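Long-range contacts in aromatic amino acid exporter YddG (Starkeya novella, PDB 5I20), which exports amino acids of varied kinds, among them threonine, methionine, lysine and glutamate, across the bacterial inner membrane through a large central substrate-binding cavity: residues Pro90-Gly95 with Gly141-Ala146; Ala98-Leu103 with Met127-Thr132; Val133-Ala138 with Gly265-Ala270. All blocks are in the same frame, centred on the assembly; numbering follows the deposited sequence.

Contact 1: Pro90-Gly95 with Gly141-Ala146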
loop_
_atom_site.group_PDB
_atom_site.type_symbol
_atom_site.label_atom_id
_atom_site.label_comp_id
_atom_site.label_asym_id
_atom_site.label_seq_id
_atom_site.Cartn_x
_atom_site.Cartn_y
_atom_site.Cartn_z
ATOM N N PRO A 90 10.274 16.141 3.935
ATOM C CA PRO A 90 9.904 15.611 5.253
ATOM C C PRO A 90 8.818 14.541 5.139
ATOM O O PRO A 90 7.933 14.655 4.289
ATOM C CB PRO A 90 9.401 16.850 6.012
ATOM C CG PRO A 90 9.244 17.930 4.985
ATOM C CD PRO A 90 10.198 17.608 3.884
ATOM N N PRO A 91 8.899 13.504 5.988
ATOM C CA PRO A 91 8.063 12.297 5.918
ATOM C C PRO A 91 6.566 12.559 6.032
ATOM O O PRO A 91 5.779 11.830 5.431
ATOM C CB PRO A 91 8.545 11.469 7.116
ATOM C CG PRO A 91 9.918 11.963 7.394
ATOM C CD PRO A 91 9.878 13.426 7.085
ATOM N N ALA A 92 6.179 13.569 6.804
ATOM C CA ALA A 92 4.769 13.846 7.040
ATOM C C ALA A 92 4.070 14.302 5.764
ATOM O O ALA A 92 2.985 13.822 5.434
ATOM C CB ALA A 92 4.609 14.888 8.130
ATOM N N GLU A 93 4.697 15.231 5.051
ATOM C CA GLU A 93 4.134 15.749 3.810
ATOM C C GLU A 93 4.293 14.753 2.666
ATOM O O GLU A 93 3.449 14.687 1.776
ATOM C CB GLU A 93 4.782 17.086 3.447
ATOM C CG GLU A 93 4.283 18.249 4.288
ATOM C CD GLU A 93 5.351 18.828 5.184
ATOM O OE1 GLU A 93 5.170 18.798 6.419
ATOM O OE2 GLU A 93 6.366 19.325 4.652
ATOM N N ALA A 94 5.373 13.978 2.695
ATOM C CA ALA A 94 5.589 12.937 1.696
ATOM C C ALA A 94 4.541 11.839 1.826
ATOM O O ALA A 94 4.012 11.351 0.826
ATOM C CB ALA A 94 6.987 12.352 1.824
ATOM N N GLY A 95 4.241 11.459 3.065
ATOM C CA GLY A 95 3.253 10.431 3.333
ATOM C C GLY A 95 1.850 10.856 2.946
ATOM O O GLY A 95 1.066 10.047 2.443
ATOM N N GLY A 141 4.287 19.753 14.946
ATOM C CA GLY A 141 4.649 20.801 14.011
ATOM C C GLY A 141 3.512 21.210 13.093
ATOM O O GLY A 141 3.315 22.396 12.826
ATOM N N GLY A 142 2.759 20.227 12.608
ATOM C CA GLY A 142 1.685 20.486 11.666
ATOM C C GLY A 142 2.149 20.298 10.234
ATOM O O GLY A 142 3.205 19.715 9.993
ATOM N N PHE A 143 1.366 20.794 9.280
ATOM C CA PHE A 143 1.713 20.657 7.868
ATOM C C PHE A 143 2.261 21.948 7.268
ATOM O O PHE A 143 1.519 22.903 7.033
ATOM C CB PHE A 143 0.498 20.190 7.065
ATOM C CG PHE A 143 0.300 18.705 7.083
ATOM C CD1 PHE A 143 1.384 17.855 7.229
ATOM C CD2 PHE A 143 -0.965 18.159 6.959
ATOM C CE1 PHE A 143 1.210 16.485 7.246
ATOM C CE2 PHE A 143 -1.147 16.790 6.979
ATOM C CZ PHE A 143 -0.056 15.953 7.121
ATOM N N GLY A 144 3.566 21.961 7.010
ATOM C CA GLY A 144 4.217 23.106 6.403
ATOM C C GLY A 144 4.846 22.771 5.064
ATOM O O GLY A 144 6.012 22.383 4.993
ATOM N N PHE A 145 4.066 22.919 3.999
ATOM C CA PHE A 145 4.551 22.657 2.651
ATOM C C PHE A 145 5.413 23.808 2.148
ATOM O O PHE A 145 4.931 24.925 1.965
ATOM C CB PHE A 145 3.379 22.415 1.696
ATOM C CG PHE A 145 2.709 21.083 1.885
ATOM C CD1 PHE A 145 1.783 20.893 2.897
ATOM C CD2 PHE A 145 3.004 20.021 1.045
ATOM C CE1 PHE A 145 1.168 19.669 3.073
ATOM C CE2 PHE A 145 2.391 18.793 1.214
ATOM C CZ PHE A 145 1.470 18.617 2.228
ATOM N N ALA A 146 6.693 23.523 1.928
ATOM C CA ALA A 146 7.652 24.536 1.500
ATOM C C ALA A 146 8.188 24.233 0.100
ATOM O O ALA A 146 8.411 23.073 -0.241
ATOM C CB ALA A 146 8.792 24.628 2.501
#
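Glu-93 lays its methylene chain flat against Phe-145, and this is the tight part of the contact. Its CG sits over the middle of one ring face, 3.5 Å from the centroid of Phe-145 and 12° off the ring normal, a CH-pi contact. With CG anti to the carbonyl carbon (chi1 -76°) and a bend at chi2, the chain passes the ring first and then brings its carboxylate to the loop backbone. There OE2 comes to 3.1 Å from Gly-144 O, an approach of two acceptors that is not a hydrogen bond and might raise the proton affinity of this buried group. OE2 also makes a weak hydrogen bond with the hydroxyl of Tyr-153, which may offset this approach only in part. One residue earlier, Ala-92 CB meets the edge of Phe-143 in the ring plane, 3.9 Å from CE1 of Phe-143.

The outer side is looser. Gly-144 and much of Phe-145 are exposed, no hydrogen bond joins the segments, and Gly-142 takes positive-phi backbone angles at which a side chain would collide with the preceding carbonyl. Ala-92 and Glu-93 lie in the first turn of helix 91-98. The whole is a periplasmic connection, between transmembrane helices 119-136 and 150-169, folded over the first turn of another helix in a polytopic alpha-helical transporter.

Contact 2: Ala98-Leu103 with Met127-Thr132. With OLC ((2R)-2,3-dihydroxypropyl (9Z)-octadec-9-enoate), chain G.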
loop_
_atom_site.group_PDB
_atom_site.type_symbol
_atom_site.label_atom_id
_atom_site.label_comp_id
_atom_site.label_asym_id
_atom_site.label_seq_id
_atom_site.Cartn_x
_atom_site.Cartn_y
_atom_site.Cartn_z
ATOM N N ALA A 98 1.645 10.905 -1.006
ATOM C CA ALA A 98 1.552 9.515 -1.452
ATOM C C ALA A 98 0.179 8.909 -1.165
ATOM O O ALA A 98 -0.316 8.090 -1.940
ATOM C CB ALA A 98 2.644 8.671 -0.803
ATOM N N TYR A 99 -0.444 9.318 -0.063
ATOM C CA TYR A 99 -1.730 8.733 0.314
ATOM C C TYR A 99 -2.904 9.363 -0.429
ATOM O O TYR A 99 -4.052 9.296 0.013
ATOM C CB TYR A 99 -1.943 8.815 1.828
ATOM C CG TYR A 99 -1.927 7.442 2.459
ATOM C CD1 TYR A 99 -3.009 6.584 2.317
ATOM C CD2 TYR A 99 -0.820 6.990 3.165
ATOM C CE1 TYR A 99 -2.999 5.320 2.873
ATOM C CE2 TYR A 99 -0.801 5.724 3.728
ATOM C CZ TYR A 99 -1.894 4.895 3.579
ATOM O OH TYR A 99 -1.886 3.637 4.133
ATOM N N LEU A 100 -2.598 9.963 -1.573
ATOM C CA LEU A 100 -3.608 10.259 -2.570
ATOM C C LEU A 100 -3.963 8.991 -3.339
ATOM O O LEU A 100 -4.962 8.958 -4.056
ATOM C CB LEU A 100 -3.124 11.343 -3.538
ATOM C CG LEU A 100 -3.174 12.778 -3.015
ATOM C CD1 LEU A 100 -2.415 13.717 -3.937
ATOM C CD2 LEU A 100 -4.618 13.224 -2.864
ATOM N N TRP A 101 -3.155 7.943 -3.184
ATOM C CA TRP A 101 -3.342 6.737 -3.994
ATOM C C TRP A 101 -4.680 6.008 -3.795
ATOM O O TRP A 101 -5.172 5.395 -4.741
ATOM C CB TRP A 101 -2.179 5.744 -3.792
ATOM C CG TRP A 101 -2.072 5.003 -2.474
ATOM C CD1 TRP A 101 -1.261 5.323 -1.424
ATOM C CD2 TRP A 101 -2.753 3.792 -2.095
ATOM N NE1 TRP A 101 -1.410 4.409 -0.410
ATOM C CE2 TRP A 101 -2.316 3.458 -0.794
ATOM C CE3 TRP A 101 -3.697 2.970 -2.719
ATOM C CZ2 TRP A 101 -2.788 2.335 -0.108
ATOM C CZ3 TRP A 101 -4.167 1.851 -2.033
ATOM C CH2 TRP A 101 -3.709 1.546 -0.743
ATOM N N PRO A 102 -5.279 6.060 -2.590
ATOM C CA PRO A 102 -6.587 5.392 -2.556
ATOM C C PRO A 102 -7.642 6.124 -3.385
ATOM O O PRO A 102 -8.456 5.472 -4.039
ATOM C CB PRO A 102 -6.951 5.407 -1.068
ATOM C CG PRO A 102 -5.637 5.486 -0.362
ATOM C CD PRO A 102 -4.800 6.379 -1.231
ATOM N N LEU A 103 -7.622 7.454 -3.363
ATOM C CA LEU A 103 -8.530 8.250 -4.183
ATOM C C LEU A 103 -8.280 7.997 -5.670
ATOM O O LEU A 103 -9.215 7.920 -6.464
ATOM C CB LEU A 103 -8.376 9.739 -3.862
ATOM C CG LEU A 103 -9.194 10.733 -4.693
ATOM C CD1 LEU A 103 -10.686 10.469 -4.544
ATOM C CD2 LEU A 103 -8.858 12.167 -4.295
ATOM N N MET A 127 -13.991 11.424 1.982
ATOM C CA MET A 127 -14.124 11.420 3.431
ATOM C C MET A 127 -12.933 10.718 4.076
ATOM O O MET A 127 -12.440 11.141 5.124
ATOM C CB MET A 127 -15.432 10.743 3.851
ATOM C CG MET A 127 -16.685 11.504 3.442
ATOM S SD MET A 127 -18.202 10.551 3.683
ATOM C CE MET A 127 -18.210 10.356 5.468
ATOM N N GLY A 128 -12.480 9.641 3.439
ATOM C CA GLY A 128 -11.315 8.914 3.905
ATOM C C GLY A 128 -10.051 9.743 3.785
ATOM O O GLY A 128 -9.202 9.725 4.674
ATOM N N LEU A 129 -9.922 10.474 2.680
ATOM C CA LEU A 129 -8.790 11.374 2.504
ATOM C C LEU A 129 -8.849 12.475 3.553
ATOM O O LEU A 129 -7.823 12.877 4.102
ATOM C CB LEU A 129 -8.768 11.980 1.097
ATOM C CG LEU A 129 -7.649 13.002 0.854
ATOM C CD1 LEU A 129 -6.277 12.374 1.085
ATOM C CD2 LEU A 129 -7.734 13.611 -0.540
ATOM N N ALA A 130 -10.061 12.948 3.834
ATOM C CA ALA A 130 -10.269 13.985 4.842
ATOM C C ALA A 130 -9.780 13.527 6.219
ATOM O O ALA A 130 -9.163 14.299 6.958
ATOM C CB ALA A 130 -11.737 14.371 4.905
ATOM N N GLY A 131 -10.059 12.272 6.555
ATOM C CA GLY A 131 -9.640 11.715 7.828
ATOM C C GLY A 131 -8.132 11.580 7.902
ATOM O O GLY A 131 -7.527 11.804 8.948
ATOM N N THR A 132 -7.527 11.220 6.776
ATOM C CA THR A 132 -6.084 11.060 6.686
ATOM C C THR A 132 -5.379 12.403 6.865
ATOM O O THR A 132 -4.348 12.482 7.533
ATOM C CB THR A 132 -5.683 10.425 5.339
ATOM O OG1 THR A 132 -6.369 9.179 5.182
ATOM C CG2 THR A 132 -4.187 10.172 5.277
HETATM C C10 OLC G . 0.624 0.743 -0.487
HETATM C C9 OLC G . 0.972 -0.603 0.047
HETATM C C11 OLC G . 1.684 1.560 -1.141
HETATM C C8 OLC G . 2.369 -1.108 -0.054
HETATM C C16 OLC G . 2.738 5.129 2.281
HETATM C C12 OLC G . 1.391 3.010 -0.953
HETATM C C7 OLC G . 3.073 -0.961 1.252
HETATM C C15 OLC G . 3.485 4.943 1.001
HETATM C C13 OLC G . 2.668 3.780 -0.985
HETATM C C6 OLC G . 4.455 -1.513 1.141
HETATM C C14 OLC G . 2.538 5.009 -0.151
HETATM C C5 OLC G . 5.448 -0.449 1.465
HETATM C C4 OLC G . 6.777 -1.065 1.755
HETATM C C3 OLC G . 7.712 -0.022 2.273
HETATM C C2 OLC G . 8.965 -0.673 2.753
#
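Leu-129 is the hub of this contact, its two methyls working in different directions. CD2 meets Leu-100 CD2 at 3.9 Å and Leu-103 CD2 at 4.2 Å, both leucines lying across it at a slant, while CD1 of Leu-129 rests 3.9 Å from Tyr-99 O. With CG anti to the backbone nitrogen (chi1 177°), Leu-129 reaches out from helix 119-136 to the point where helix 91-98 has ended and helix 101-108 takes over. A turn further on, Thr-132 CG2 comes to 4.3 Å from Tyr-99 CB.

The hydroxyl of Thr-132 is turned back on its own helix: OG1 donates to Gly-128 O at 2.9 Å, tilted 30° from the carbonyl plane, and Thr-132 N reaches the same oxygen from the opposite face. This fixes the methyl toward Tyr-99. Behind Tyr-99, Trp-101 NE1 stands 3.7 Å above the phenol plane, toward its rim. Pro-102 CD lies over one face of the indole and C10 of the bound OLC, chain G, 3.5 Å above the other, toward the rim; C12 of the same lipid comes to 3.2 Å from Trp-101 NE1. Replacing Trp-101 by alanine would probably leave the lipid chain and Pro-102 without the flat surface between them and take NE1 from the face of Tyr-99, holding the phenol less firmly.

Tyr-245 completes the arrangement, touching Leu-129 and Thr-132. No hydrogen bond joins the two segments directly; their contact is apolar, while Tyr-99 O is bonded by Tyr-245 OH and Trp-101 O by Ser-164 OG.

Contact 3: Val133-Ala138 with Gly265-Ala270. With OLC ((2R)-2,3-dihydroxypropyl (9Z)-octadec-9-enoate), chain I.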
loop_
_atom_site.group_PDB
_atom_site.type_symbol
_atom_site.label_atom_id
_atom_site.label_comp_id
_atom_site.label_asym_id
_atom_site.label_seq_id
_atom_site.Cartn_x
_atom_site.Cartn_y
_atom_site.Cartn_z
ATOM N N VAL A 133 -5.947 13.454 6.277
ATOM C CA VAL A 133 -5.410 14.807 6.413
ATOM C C VAL A 133 -5.419 15.273 7.870
ATOM O O VAL A 133 -4.430 15.822 8.366
ATOM C CB VAL A 133 -6.203 15.818 5.551
ATOM C CG1 VAL A 133 -5.826 17.253 5.906
ATOM C CG2 VAL A 133 -5.972 15.554 4.073
ATOM N N VAL A 134 -6.541 15.059 8.551
ATOM C CA VAL A 134 -6.656 15.420 9.963
ATOM C C VAL A 134 -5.646 14.644 10.802
ATOM O O VAL A 134 -5.006 15.197 11.693
ATOM C CB VAL A 134 -8.073 15.144 10.509
ATOM C CG1 VAL A 134 -8.126 15.375 12.012
ATOM C CG2 VAL A 134 -9.084 16.022 9.812
ATOM N N LEU A 135 -5.502 13.361 10.495
ATOM C CA LEU A 135 -4.660 12.470 11.276
ATOM C C LEU A 135 -3.179 12.812 11.132
ATOM O O LEU A 135 -2.496 13.075 12.122
ATOM C CB LEU A 135 -4.914 11.017 10.865
ATOM C CG LEU A 135 -4.393 9.915 11.785
ATOM C CD1 LEU A 135 -4.858 10.138 13.213
ATOM C CD2 LEU A 135 -4.868 8.565 11.273
ATOM N N LEU A 136 -2.690 12.813 9.897
ATOM C CA LEU A 136 -1.274 13.041 9.638
ATOM C C LEU A 136 -0.856 14.457 10.036
ATOM O O LEU A 136 0.320 14.713 10.302
ATOM C CB LEU A 136 -0.950 12.780 8.161
ATOM C CG LEU A 136 -1.240 11.372 7.621
ATOM C CD1 LEU A 136 -0.742 11.217 6.185
ATOM C CD2 LEU A 136 -0.643 10.294 8.515
ATOM N N GLY A 137 -1.824 15.368 10.089
ATOM C CA GLY A 137 -1.557 16.741 10.481
ATOM C C GLY A 137 -1.656 16.970 11.979
ATOM O O GLY A 137 -1.448 18.086 12.458
ATOM N N ALA A 138 -1.962 15.910 12.722
ATOM C CA ALA A 138 -2.120 16.008 14.173
ATOM C C ALA A 138 -0.778 16.079 14.898
ATOM O O ALA A 138 -0.733 16.222 16.118
ATOM C CB ALA A 138 -2.931 14.837 14.695
ATOM N N GLY A 265 -8.265 13.836 19.631
ATOM C CA GLY A 265 -9.464 14.244 18.926
ATOM C C GLY A 265 -9.341 13.991 17.435
ATOM O O GLY A 265 -10.298 13.570 16.783
ATOM N N ALA A 266 -8.147 14.235 16.901
ATOM C CA ALA A 266 -7.881 14.031 15.482
ATOM C C ALA A 266 -8.088 12.574 15.090
ATOM O O ALA A 266 -8.550 12.274 13.991
ATOM C CB ALA A 266 -6.465 14.474 15.139
ATOM N N LEU A 267 -7.734 11.671 15.997
ATOM C CA LEU A 267 -7.913 10.248 15.769
ATOM C C LEU A 267 -9.402 9.895 15.780
ATOM O O LEU A 267 -9.867 9.096 14.966
ATOM C CB LEU A 267 -7.142 9.446 16.823
ATOM C CG LEU A 267 -7.026 7.923 16.688
ATOM C CD1 LEU A 267 -8.173 7.225 17.400
ATOM C CD2 LEU A 267 -6.948 7.488 15.228
ATOM N N ALA A 268 -10.146 10.501 16.700
ATOM C CA ALA A 268 -11.584 10.272 16.791
ATOM C C ALA A 268 -12.301 10.753 15.529
ATOM O O ALA A 268 -13.157 10.051 14.991
ATOM C CB ALA A 268 -12.159 10.961 18.024
ATOM N N ILE A 269 -11.941 11.945 15.060
ATOM C CA ILE A 269 -12.532 12.515 13.853
ATOM C C ILE A 269 -12.203 11.673 12.619
ATOM O O ILE A 269 -13.073 11.427 11.782
ATOM C CB ILE A 269 -12.056 13.969 13.626
ATOM C CG1 ILE A 269 -12.557 14.878 14.752
ATOM C CG2 ILE A 269 -12.540 14.496 12.288
ATOM C CD1 ILE A 269 -14.057 15.060 14.770
ATOM N N ALA A 270 -10.956 11.222 12.517
ATOM C CA ALA A 270 -10.541 10.375 11.398
ATOM C C ALA A 270 -11.313 9.059 11.401
ATOM O O ALA A 270 -11.746 8.584 10.351
ATOM C CB ALA A 270 -9.046 10.115 11.448
HETATM C C9 OLC I . -12.361 3.412 18.242
HETATM C C8 OLC I . -12.847 4.732 18.736
HETATM C C7 OLC I . -11.926 5.808 18.269
HETATM C C6 OLC I . -11.000 6.197 19.372
HETATM C C5 OLC I . -11.165 7.648 19.674
HETATM C C4 OLC I . -10.184 8.060 20.720
HETATM C C3 OLC I . -10.112 9.548 20.789
HETATM C C2 OLC I . -10.758 10.035 22.042
#
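Val-134 opens the contact with CG1: its chi1 of 174° swings this methyl away from the backbone N and onto Ala-266, while CG2 stays beside the N. CG1 touches both the methyl and the carbonyl of Ala-266, lying 3.7 Å from Ala-266 CB. A longer approach of 4.5 Å links Val-134 CG1 to Ile-269 CB, at the margin, where Ile-269 turns the rest of its side chain away on the surface.

Next comes Leu-135, where the backbones are nearest, its CA standing 5.5 Å from the CA of Ala-266. Two parts of this leucine serve different neighbours. Its CB packs 4.3 Å from Ala-270 CB, deeper in the interface, whereas CD1 reaches Leu-267 CD2 at 3.9 Å. The two leucines lie side by side and point the same way, and both also touch Thr-252 of helix 246-258, which closes this flank. The other methyl of Leu-267, CD1, is turned from the helix pair to a bound OLC chain, 3.6 Å from its C6, and Ala-268 CB touches the same lipid.

Beyond the end of helix 119-136, Ala-138 comes back to the interface, its CB 3.6 Å from Ala-266 CB. Ala-266 is therefore held between Val-134 and Ala-138, four residues apart, and its small side chain is consistent with the close approach of the backbones there. At the start of the second helix, Ser-264 OG hydrogen-bonds to Leu-267 N. No hydrogen bond crosses the gap: this is alanine-mediated packing of two antiparallel transmembrane helices near their periplasmic ends, in the helix bundle of a DMT-superfamily transporter.

The three contacts lie close together, their centres 12 to 15 Å apart. Contacts 2 and 3 share helix 119-136, which turns one side to the break between helices 91-98 and 101-108 and, further along, another to helix 265-282; Gly-131 O touches Ala-270 CB where they meet. Contact 1 enters from the periplasm, and the ring of Phe-143 also packs on the backbone of Leu-136 and Gly-137, tying it to contact 3. Along the chain contact 2 falls within the span of contact 1, while contacts 1 and 3 interleave. Contact 2 closes before contact 3 opens, and contact 3 joins the first EamA-like region of the basket-shaped exporter to the second.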